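Local atomic coordinates of 1,4-dihydroxy-6-naphtoate synthase (PDB entry 1ZBM), a protein that probably converts cyclic dehypoxanthine futalosine into 1,4-dihydroxy-6-naphthoate, a step in the biosynthesis of menaquinone. Residues A[27-32]-A[198-203]; A[45-50]-A[150-155]; A[116-121]-A[170-175]. One frame throughout, in Å; residues are numbered along the deposited sequence.

Interaction 1. Residues A[27-32]-A[198-203]; sequences YAMTHG and EEFLRA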
loop_
_atom_site.group_PDB
_atom_site.type_symbol
_atom_site.label_atom_id
_atom_site.label_comp_id
_atom_site.label_asym_id
_atom_site.label_seq_id
_atom_site.Cartn_x
_atom_site.Cartn_y
_atom_site.Cartn_z
ATOM N N TYR A 27 -14.797 -4.770 -0.039
ATOM C CA TYR A 27 -16.055 -5.165 0.588
ATOM C C TYR A 27 -17.142 -5.623 -0.383
ATOM O O TYR A 27 -17.702 -6.706 -0.226
ATOM C CB TYR A 27 -16.611 -4.030 1.452
ATOM C CG TYR A 27 -18.027 -4.290 1.900
ATOM C CD1 TYR A 27 -19.112 -3.750 1.205
ATOM C CD2 TYR A 27 -18.290 -5.146 2.969
ATOM C CE1 TYR A 27 -20.418 -4.062 1.565
ATOM C CE2 TYR A 27 -19.591 -5.463 3.331
ATOM C CZ TYR A 27 -20.648 -4.920 2.627
ATOM O OH TYR A 27 -21.936 -5.241 2.997
ATOM N N ALA A 28 -17.450 -4.796 -1.374
ATOM C CA ALA A 28 -18.489 -5.135 -2.338
ATOM C C ALA A 28 -18.211 -6.460 -3.042
ATOM O O ALA A 28 -19.128 -7.250 -3.285
ATOM C CB ALA A 28 -18.633 -4.014 -3.378
HETATM N N MSE A 29 -16.944 -6.700 -3.371
HETATM C CA MSE A 29 -16.570 -7.924 -4.065
HETATM C C MSE A 29 -16.582 -9.144 -3.146
HETATM O O MSE A 29 -17.026 -10.219 -3.543
HETATM C CB MSE A 29 -15.190 -7.767 -4.705
HETATM C CG MSE A 29 -14.864 -8.831 -5.746
HETATM SE SE MSE A 29 -13.076 -8.617 -6.499
HETATM C CE MSE A 29 -13.455 -7.212 -7.784
ATOM N N THR A 30 -16.106 -8.971 -1.917
ATOM C CA THR A 30 -16.067 -10.061 -0.955
ATOM C C THR A 30 -17.458 -10.454 -0.430
ATOM O O THR A 30 -17.603 -11.467 0.261
ATOM C CB THR A 30 -15.161 -9.710 0.244
ATOM O OG1 THR A 30 -15.540 -8.435 0.778
ATOM C CG2 THR A 30 -13.699 -9.661 -0.183
ATOM N N HIS A 31 -18.479 -9.663 -0.750
ATOM C CA HIS A 31 -19.830 -9.978 -0.294
ATOM C C HIS A 31 -20.821 -10.210 -1.421
ATOM O O HIS A 31 -21.998 -9.885 -1.291
ATOM C CB HIS A 31 -20.362 -8.881 0.631
ATOM C CG HIS A 31 -19.742 -8.890 1.991
ATOM N ND1 HIS A 31 -18.399 -8.655 2.197
ATOM C CD2 HIS A 31 -20.274 -9.128 3.213
ATOM C CE1 HIS A 31 -18.131 -8.750 3.489
ATOM N NE2 HIS A 31 -19.252 -9.036 4.127
ATOM N N GLY A 32 -20.338 -10.780 -2.519
ATOM C CA GLY A 32 -21.199 -11.074 -3.646
ATOM C C GLY A 32 -22.053 -9.918 -4.120
ATOM O O GLY A 32 -23.083 -10.134 -4.758
ATOM N N GLU A 198 -10.145 -7.232 -18.656
ATOM C CA GLU A 198 -11.194 -6.222 -18.668
ATOM C C GLU A 198 -12.274 -6.502 -17.640
ATOM O O GLU A 198 -12.756 -5.590 -16.963
ATOM C CB GLU A 198 -11.826 -6.129 -20.058
ATOM C CG GLU A 198 -12.613 -4.838 -20.275
ATOM C CD GLU A 198 -11.721 -3.616 -20.459
ATOM O OE1 GLU A 198 -12.016 -2.558 -19.840
ATOM O OE2 GLU A 198 -10.738 -3.712 -21.235
ATOM N N GLU A 199 -12.647 -7.770 -17.513
ATOM C CA GLU A 199 -13.689 -8.152 -16.567
ATOM C C GLU A 199 -13.312 -7.827 -15.138
ATOM O O GLU A 199 -14.099 -7.236 -14.399
ATOM C CB GLU A 199 -13.989 -9.648 -16.686
ATOM C CG GLU A 199 -15.129 -10.121 -15.803
ATOM C CD GLU A 199 -16.407 -9.326 -16.038
ATOM O OE1 GLU A 199 -16.646 -8.896 -17.180
ATOM O OE2 GLU A 199 -17.174 -9.147 -15.077
ATOM N N PHE A 200 -12.109 -8.223 -14.740
ATOM C CA PHE A 200 -11.685 -7.960 -13.375
ATOM C C PHE A 200 -11.555 -6.472 -13.106
ATOM O O PHE A 200 -11.836 -6.001 -12.000
ATOM C CB PHE A 200 -10.356 -8.634 -13.070
ATOM C CG PHE A 200 -9.915 -8.425 -11.669
ATOM C CD1 PHE A 200 -10.464 -9.175 -10.641
ATOM C CD2 PHE A 200 -9.028 -7.408 -11.357
ATOM C CE1 PHE A 200 -10.130 -8.911 -9.321
ATOM C CE2 PHE A 200 -8.692 -7.138 -10.041
ATOM C CZ PHE A 200 -9.246 -7.887 -9.021
ATOM N N LEU A 201 -11.103 -5.733 -14.113
ATOM C CA LEU A 201 -10.967 -4.290 -13.970
ATOM C C LEU A 201 -12.339 -3.701 -13.684
ATOM O O LEU A 201 -12.481 -2.825 -12.825
ATOM C CB LEU A 201 -10.410 -3.671 -15.244
ATOM C CG LEU A 201 -10.525 -2.154 -15.219
ATOM C CD1 LEU A 201 -9.705 -1.603 -14.069
ATOM C CD2 LEU A 201 -10.053 -1.586 -16.551
ATOM N N ARG A 202 -13.346 -4.194 -14.406
ATOM C CA ARG A 202 -14.726 -3.733 -14.241
ATOM C C ARG A 202 -15.241 -4.041 -12.840
ATOM O O ARG A 202 -15.837 -3.184 -12.192
ATOM C CB ARG A 202 -15.649 -4.401 -15.275
ATOM C CG ARG A 202 -17.107 -3.906 -15.225
ATOM C CD ARG A 202 -18.015 -4.682 -16.185
ATOM N NE ARG A 202 -18.238 -6.050 -15.700
ATOM C CZ ARG A 202 -19.014 -6.356 -14.662
ATOM N NH1 ARG A 202 -19.654 -5.398 -14.002
ATOM N NH2 ARG A 202 -19.129 -7.611 -14.267
ATOM N N ALA A 203 -15.001 -5.262 -12.373
ATOM C CA ALA A 203 -15.457 -5.666 -11.056
ATOM C C ALA A 203 -14.720 -4.901 -9.975
ATOM O O ALA A 203 -15.295 -4.559 -8.940
ATOM C CB ALA A 203 -15.253 -7.158 -10.865
#
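M29, near the weakly bonded end of helix 20-30, brings its CA to 7.4 Å from the CA of A203 on helix 194-213, the closest CA pair of the two segments. One side chain bridges that gap. M29, modelled as selenomethionine, sets out with CG anti to the backbone N (chi1 -165°), runs on extended, and bends at chi3 so that CE ends against the other helix. There the methyl rests on A203, 3.4 Å from CE to the carbonyl C of A203 and 3.6 Å from CE to its CB. The same CE lies 4.0 Å from CE1 of F200, whose ring is reached obliquely. The selenium takes part as well: SE of M29 is 5.2 Å from the F200 ring centroid, 60° off the ring normal, a Met-aromatic contact with the two side chains crossing at about a right angle.

On helix 194-213 itself, the salt bridge from R202 NH2 to E199 OE2 (2.6 Å) ties side chains one turn apart, and T36 and D35 add hydrogen bonds to its two ends. S207, farther along that helix, hydrogen-bonds to the M29 N at the kink of helix 20-30, joining the helices a second time. The contact is van der Waals packing of the buried M29 methyl on A203 and, obliquely, F200, the selenium beside the ring, without hydrogen bond or salt bridge.

Interaction 2. Residues A[45-50]-A[150-155]; sequences EDIETL and LIHEGQ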
loop_
_atom_site.group_PDB
_atom_site.type_symbol
_atom_site.label_atom_id
_atom_site.label_comp_id
_atom_site.label_asym_id
_atom_site.label_seq_id
_atom_site.Cartn_x
_atom_site.Cartn_y
_atom_site.Cartn_z
ATOM N N GLU A 45 -3.067 -11.646 2.830
ATOM C CA GLU A 45 -1.748 -11.786 3.418
ATOM C C GLU A 45 -1.076 -10.419 3.496
ATOM O O GLU A 45 -1.439 -9.499 2.761
ATOM C CB GLU A 45 -0.906 -12.738 2.573
ATOM C CG GLU A 45 -1.236 -14.204 2.765
ATOM C CD GLU A 45 -0.511 -15.079 1.762
ATOM O OE1 GLU A 45 -0.387 -16.300 2.000
ATOM O OE2 GLU A 45 -0.069 -14.544 0.721
ATOM N N ASP A 46 -0.107 -10.288 4.399
ATOM C CA ASP A 46 0.615 -9.036 4.578
ATOM C C ASP A 46 1.287 -8.592 3.283
ATOM O O ASP A 46 1.821 -9.403 2.517
ATOM C CB ASP A 46 1.645 -9.183 5.711
ATOM C CG ASP A 46 2.453 -7.915 5.947
ATOM O OD1 ASP A 46 3.464 -7.717 5.237
ATOM O OD2 ASP A 46 2.073 -7.111 6.832
ATOM N N ILE A 47 1.252 -7.285 3.058
ATOM C CA ILE A 47 1.815 -6.666 1.857
ATOM C C ILE A 47 3.249 -7.119 1.539
ATOM O O ILE A 47 3.597 -7.324 0.373
ATOM C CB ILE A 47 1.777 -5.112 1.978
ATOM C CG1 ILE A 47 2.227 -4.475 0.679
ATOM C CG2 ILE A 47 2.647 -4.652 3.130
ATOM C CD1 ILE A 47 1.271 -4.735 -0.471
ATOM N N GLU A 48 4.088 -7.290 2.557
ATOM C CA GLU A 48 5.449 -7.715 2.268
ATOM C C GLU A 48 5.430 -9.167 1.787
ATOM O O GLU A 48 6.221 -9.546 0.930
ATOM C CB GLU A 48 6.346 -7.545 3.496
ATOM C CG GLU A 48 7.839 -7.753 3.216
ATOM C CD GLU A 48 8.382 -6.890 2.076
ATOM O OE1 GLU A 48 7.644 -6.026 1.546
ATOM O OE2 GLU A 48 9.567 -7.072 1.711
ATOM N N THR A 49 4.510 -9.967 2.324
ATOM C CA THR A 49 4.388 -11.369 1.909
ATOM C C THR A 49 4.005 -11.439 0.424
ATOM O O THR A 49 4.507 -12.290 -0.321
ATOM C CB THR A 49 3.313 -12.111 2.742
ATOM O OG1 THR A 49 3.704 -12.131 4.121
ATOM C CG2 THR A 49 3.133 -13.552 2.247
ATOM N N LEU A 50 3.120 -10.537 -0.004
ATOM C CA LEU A 50 2.689 -10.493 -1.400
ATOM C C LEU A 50 3.793 -9.945 -2.318
ATOM O O LEU A 50 3.924 -10.373 -3.464
ATOM C CB LEU A 50 1.409 -9.646 -1.557
ATOM C CG LEU A 50 0.162 -10.051 -0.760
ATOM C CD1 LEU A 50 -1.065 -9.267 -1.251
ATOM C CD2 LEU A 50 -0.079 -11.543 -0.930
ATOM N N LEU A 150 6.279 3.631 9.575
ATOM C CA LEU A 150 4.877 3.229 9.631
ATOM C C LEU A 150 4.204 3.397 8.283
ATOM O O LEU A 150 4.049 4.521 7.803
ATOM C CB LEU A 150 4.139 4.099 10.647
ATOM C CG LEU A 150 4.819 4.245 11.996
ATOM C CD1 LEU A 150 4.133 5.306 12.834
ATOM C CD2 LEU A 150 4.800 2.888 12.700
ATOM N N ILE A 151 3.779 2.290 7.686
ATOM C CA ILE A 151 3.120 2.351 6.391
ATOM C C ILE A 151 1.612 2.155 6.466
ATOM O O ILE A 151 0.899 2.382 5.484
ATOM C CB ILE A 151 3.709 1.302 5.416
ATOM C CG1 ILE A 151 3.264 -0.108 5.823
ATOM C CG2 ILE A 151 5.223 1.379 5.444
ATOM C CD1 ILE A 151 3.745 -1.192 4.879
ATOM N N HIS A 152 1.120 1.733 7.624
ATOM C CA HIS A 152 -0.317 1.514 7.782
ATOM C C HIS A 152 -0.962 2.614 8.621
ATOM O O HIS A 152 -0.521 3.757 8.574
ATOM C CB HIS A 152 -0.576 0.135 8.385
ATOM C CG HIS A 152 -0.113 -0.992 7.512
ATOM N ND1 HIS A 152 -0.676 -1.262 6.282
ATOM C CD2 HIS A 152 0.893 -1.886 7.668
ATOM C CE1 HIS A 152 -0.036 -2.273 5.719
ATOM N NE2 HIS A 152 0.921 -2.670 6.540
ATOM N N GLU A 153 -1.991 2.275 9.391
ATOM C CA GLU A 153 -2.698 3.287 10.164
ATOM C C GLU A 153 -1.871 3.988 11.236
ATOM O O GLU A 153 -2.357 4.900 11.913
ATOM C CB GLU A 153 -3.990 2.717 10.784
ATOM C CG GLU A 153 -3.791 1.716 11.917
ATOM C CD GLU A 153 -3.431 0.328 11.434
ATOM O OE1 GLU A 153 -3.226 -0.555 12.299
ATOM O OE2 GLU A 153 -3.364 0.112 10.201
ATOM N N GLY A 154 -0.617 3.577 11.392
ATOM C CA GLY A 154 0.239 4.208 12.380
ATOM C C GLY A 154 0.468 5.666 12.018
ATOM O O GLY A 154 0.538 6.526 12.894
ATOM N N GLN A 155 0.573 5.935 10.715
ATOM C CA GLN A 155 0.799 7.285 10.204
ATOM C C GLN A 155 -0.200 8.330 10.710
ATOM O O GLN A 155 0.083 9.525 10.653
ATOM C CB GLN A 155 0.827 7.278 8.662
ATOM C CG GLN A 155 -0.383 6.622 7.993
ATOM C CD GLN A 155 -0.320 6.621 6.458
ATOM O OE1 GLN A 155 -0.552 7.642 5.810
ATOM N NE2 GLN A 155 -0.002 5.464 5.881
#
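I47 of the first turn of helix 47-53 meets I151 and H152, which follow strand 147-150 in a loop. The touching atom of I47 is its CG2 methyl, which sits between the backbone N and the carbonyl carbon while CG1, anti to N at chi1 -174°, carries the longer branch away. CG2 is 4.0 Å from CD1 of I151, and the two isoleucines meet at a slant. The same methyl comes to the edge of the H152 imidazole, near the ring plane and 4.3 Å from NE2.

The ring of H152, the predicted proton acceptor, has two further neighbours. CG1 of I151 lies 3.4 Å above one face of it, offset toward the rim, and F133 makes an edge-to-face contact with it. The backbone of H152 is held by Q155, which grips its carbonyl oxygen twice: the side-chain NE2 and the backbone N, each 3.2 Å from H152 O, arrive from opposite faces of the carbonyl plane. On the other segment D46 caps helix 47-53, its OD1 accepting from E48 N at 2.8 Å, with the donor above the carboxylate plane. The remaining oxygen, D46 OD2, is 4.6 Å from H152 NE2, close but not in contact.

The surface buried here is small, which is consistent with two lobes facing each other across the interdomain cleft of a periplasmic-binding-protein-like fold. Helix 47-53 follows strand 39-44 at the border of one five-stranded sheet, and I47 also touches S65 of strand 61-65 there. The loop of H152 leaves strand 147-150, central in the other sheet, with I151 beside A115 of the predicted substrate site at the start of helix 114-122, and Q155 packs on helix 231-241.

Interaction 3. Residues A[116-121]-A[170-175]; sequences NLLLKL and WDWWSE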
loop_
_atom_site.group_PDB
_atom_site.type_symbol
_atom_site.label_atom_id
_atom_site.label_comp_id
_atom_site.label_asym_id
_atom_site.label_seq_id
_atom_site.Cartn_x
_atom_site.Cartn_y
_atom_site.Cartn_z
ATOM N N ASN A 116 9.955 1.945 2.172
ATOM C CA ASN A 116 11.362 1.681 2.419
ATOM C C ASN A 116 12.203 2.363 1.357
ATOM O O ASN A 116 13.206 3.012 1.667
ATOM C CB ASN A 116 11.651 0.188 2.424
ATOM C CG ASN A 116 12.463 -0.219 3.629
ATOM O OD1 ASN A 116 13.516 0.376 3.914
ATOM N ND2 ASN A 116 11.982 -1.223 4.354
ATOM N N LEU A 117 11.787 2.219 0.105
ATOM C CA LEU A 117 12.495 2.842 -1.003
ATOM C C LEU A 117 12.636 4.340 -0.710
ATOM O O LEU A 117 13.723 4.906 -0.845
ATOM C CB LEU A 117 11.727 2.616 -2.309
ATOM C CG LEU A 117 12.304 3.273 -3.573
ATOM C CD1 LEU A 117 13.741 2.808 -3.797
ATOM C CD2 LEU A 117 11.437 2.908 -4.780
ATOM N N LEU A 118 11.536 4.972 -0.297
ATOM C CA LEU A 118 11.550 6.400 0.036
ATOM C C LEU A 118 12.560 6.720 1.148
ATOM O O LEU A 118 13.336 7.674 1.040
ATOM C CB LEU A 118 10.151 6.870 0.463
ATOM C CG LEU A 118 9.092 6.999 -0.630
ATOM C CD1 LEU A 118 7.693 7.146 -0.022
ATOM C CD2 LEU A 118 9.424 8.174 -1.502
ATOM N N LEU A 119 12.539 5.929 2.215
ATOM C CA LEU A 119 13.458 6.134 3.321
ATOM C C LEU A 119 14.895 6.038 2.814
ATOM O O LEU A 119 15.720 6.905 3.096
ATOM C CB LEU A 119 13.211 5.091 4.420
ATOM C CG LEU A 119 14.111 5.132 5.673
ATOM C CD1 LEU A 119 13.950 6.469 6.375
ATOM C CD2 LEU A 119 13.743 3.991 6.624
ATOM N N LYS A 120 15.187 4.987 2.051
ATOM C CA LYS A 120 16.515 4.777 1.491
ATOM C C LYS A 120 16.947 5.922 0.573
ATOM O O LYS A 120 18.132 6.080 0.301
ATOM C CB LYS A 120 16.550 3.441 0.739
ATOM C CG LYS A 120 16.399 2.216 1.658
ATOM C CD LYS A 120 15.800 1.022 0.934
ATOM C CE LYS A 120 16.693 0.547 -0.191
ATOM N NZ LYS A 120 15.964 -0.408 -1.079
ATOM N N LEU A 121 15.989 6.714 0.097
ATOM C CA LEU A 121 16.293 7.856 -0.764
ATOM C C LEU A 121 16.472 9.129 0.050
ATOM O O LEU A 121 17.215 10.017 -0.338
ATOM C CB LEU A 121 15.166 8.086 -1.771
ATOM C CG LEU A 121 15.043 7.122 -2.951
ATOM C CD1 LEU A 121 13.708 7.351 -3.616
ATOM C CD2 LEU A 121 16.188 7.350 -3.937
ATOM N N TRP A 170 6.127 12.257 2.934
ATOM C CA TRP A 170 5.438 13.026 1.917
ATOM C C TRP A 170 6.109 14.380 1.738
ATOM O O TRP A 170 6.242 14.854 0.614
ATOM C CB TRP A 170 3.958 13.241 2.242
ATOM C CG TRP A 170 3.386 14.373 1.431
ATOM C CD1 TRP A 170 3.264 15.674 1.822
ATOM C CD2 TRP A 170 2.966 14.327 0.059
ATOM N NE1 TRP A 170 2.803 16.439 0.785
ATOM C CE2 TRP A 170 2.612 15.640 -0.313
ATOM C CE3 TRP A 170 2.864 13.302 -0.896
ATOM C CZ2 TRP A 170 2.151 15.963 -1.602
ATOM C CZ3 TRP A 170 2.406 13.624 -2.179
ATOM C CH2 TRP A 170 2.060 14.943 -2.516
ATOM N N ASP A 171 6.532 15.018 2.826
ATOM C CA ASP A 171 7.185 16.314 2.666
ATOM C C ASP A 171 8.458 16.127 1.872
ATOM O O ASP A 171 8.825 16.966 1.044
ATOM C CB ASP A 171 7.533 16.951 4.006
ATOM C CG ASP A 171 6.319 17.276 4.815
ATOM O OD1 ASP A 171 5.303 17.699 4.216
ATOM O OD2 ASP A 171 6.382 17.118 6.053
ATOM N N TRP A 172 9.140 15.019 2.129
ATOM C CA TRP A 172 10.375 14.743 1.419
ATOM C C TRP A 172 10.117 14.512 -0.063
ATOM O O TRP A 172 10.889 14.968 -0.908
ATOM C CB TRP A 172 11.067 13.513 1.986
ATOM C CG TRP A 172 12.329 13.222 1.253
ATOM C CD1 TRP A 172 13.561 13.733 1.516
ATOM C CD2 TRP A 172 12.471 12.390 0.092
ATOM N NE1 TRP A 172 14.466 13.272 0.591
ATOM C CE2 TRP A 172 13.825 12.450 -0.298
ATOM C CE3 TRP A 172 11.580 11.607 -0.662
ATOM C CZ2 TRP A 172 14.321 11.747 -1.405
ATOM C CZ3 TRP A 172 12.071 10.909 -1.763
ATOM C CH2 TRP A 172 13.432 10.989 -2.124
ATOM N N TRP A 173 9.042 13.794 -0.374
ATOM C CA TRP A 173 8.708 13.496 -1.764
ATOM C C TRP A 173 8.244 14.736 -2.500
ATOM O O TRP A 173 8.550 14.922 -3.676
ATOM C CB TRP A 173 7.626 12.420 -1.833
ATOM C CG TRP A 173 6.883 12.362 -3.140
ATOM C CD1 TRP A 173 5.710 13.000 -3.454
ATOM C CD2 TRP A 173 7.220 11.557 -4.281
ATOM N NE1 TRP A 173 5.290 12.626 -4.716
ATOM C CE2 TRP A 173 6.197 11.745 -5.239
ATOM C CE3 TRP A 173 8.283 10.688 -4.579
ATOM C CZ2 TRP A 173 6.208 11.095 -6.475
ATOM C CZ3 TRP A 173 8.294 10.039 -5.817
ATOM C CH2 TRP A 173 7.258 10.249 -6.746
ATOM N N SER A 174 7.503 15.578 -1.794
ATOM C CA SER A 174 6.987 16.799 -2.363
ATOM C C SER A 174 8.158 17.698 -2.787
ATOM O O SER A 174 8.052 18.456 -3.748
ATOM C CB SER A 174 6.100 17.496 -1.336
ATOM O OG SER A 174 5.349 18.535 -1.938
ATOM N N GLU A 175 9.277 17.596 -2.081
ATOM C CA GLU A 175 10.453 18.385 -2.416
ATOM C C GLU A 175 11.158 17.822 -3.649
ATOM O O GLU A 175 11.955 18.516 -4.289
ATOM C CB GLU A 175 11.428 18.430 -1.231
ATOM C CG GLU A 175 10.991 19.357 -0.099
ATOM C CD GLU A 175 11.886 19.271 1.135
ATOM O OE1 GLU A 175 13.030 18.768 1.028
ATOM O OE2 GLU A 175 11.446 19.724 2.217
#
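Along 116-121, L118 is the first residue to touch 170-175, and it meets two tryptophans at once. The two short helical segments cross at 66° with their axes 10.6 Å apart, and the gap is filled by side chains. L118 points its CD2 methyl between the indoles, 3.8 Å from CZ3 of W172 and 4.1 Å from CE3 of W173, meeting the second ring neither face-on nor edge-on. The L118 carbonyl oxygen lies over one face of the W172 ring, some 4.5 Å from W172 CZ3, and accepts an i+3 bond from L121 N.

One turn later L121 completes the seat for W172. Its CB is 3.4 Å from W172 CH2 and its CD1 3.9 Å from the same atom, the leucine and the indole crossing at about a right angle. The backbone closes in as well, L121 O being 3.5 Å from W172 CZ2. The indole gets there because CG of W172 is anti to its backbone N (chi1 180°), which carries the six-membered ring out from its own helix and onto the turn between L118 and L121.

M263 of helix 251-265 touches W172, and W173 packs against L181 and P182 of strand 181-189, where L118 also touches L181. The polar edge of W173 is turned to other use, its NE1 hydrogen-bonding to L179 O. What joins the helices is therefore aliphatic-aromatic packing: leucine methyl and methylene groups and the L121 carbonyl set against the benzo rims of two indoles, mostly obliquely, without polar bonding from one segment to the other.

In the fold
The three contacts are spread along a molecule whose two five-stranded sheets are consistent with the two-lobed fold of the related type 2 periplasmic-binding proteins. Interaction 1 packs helices of the lobe built on strand 39-44 and its neighbours, away from the predicted catalytic centre. Interaction 3 lies on the opposite side of the chain's centre, the two contacts about 33 Å apart between centres. Interaction 2 comes between them, about 22 Å from interaction 1 and 17 Å from interaction 3, centre to centre, and there the lobes touch lightly, beside the predicted proton acceptor H152. Its nearest atoms are about 6 Å from interaction 3, whose helix 114-122 begins with predicted substrate-binding T114 and A115.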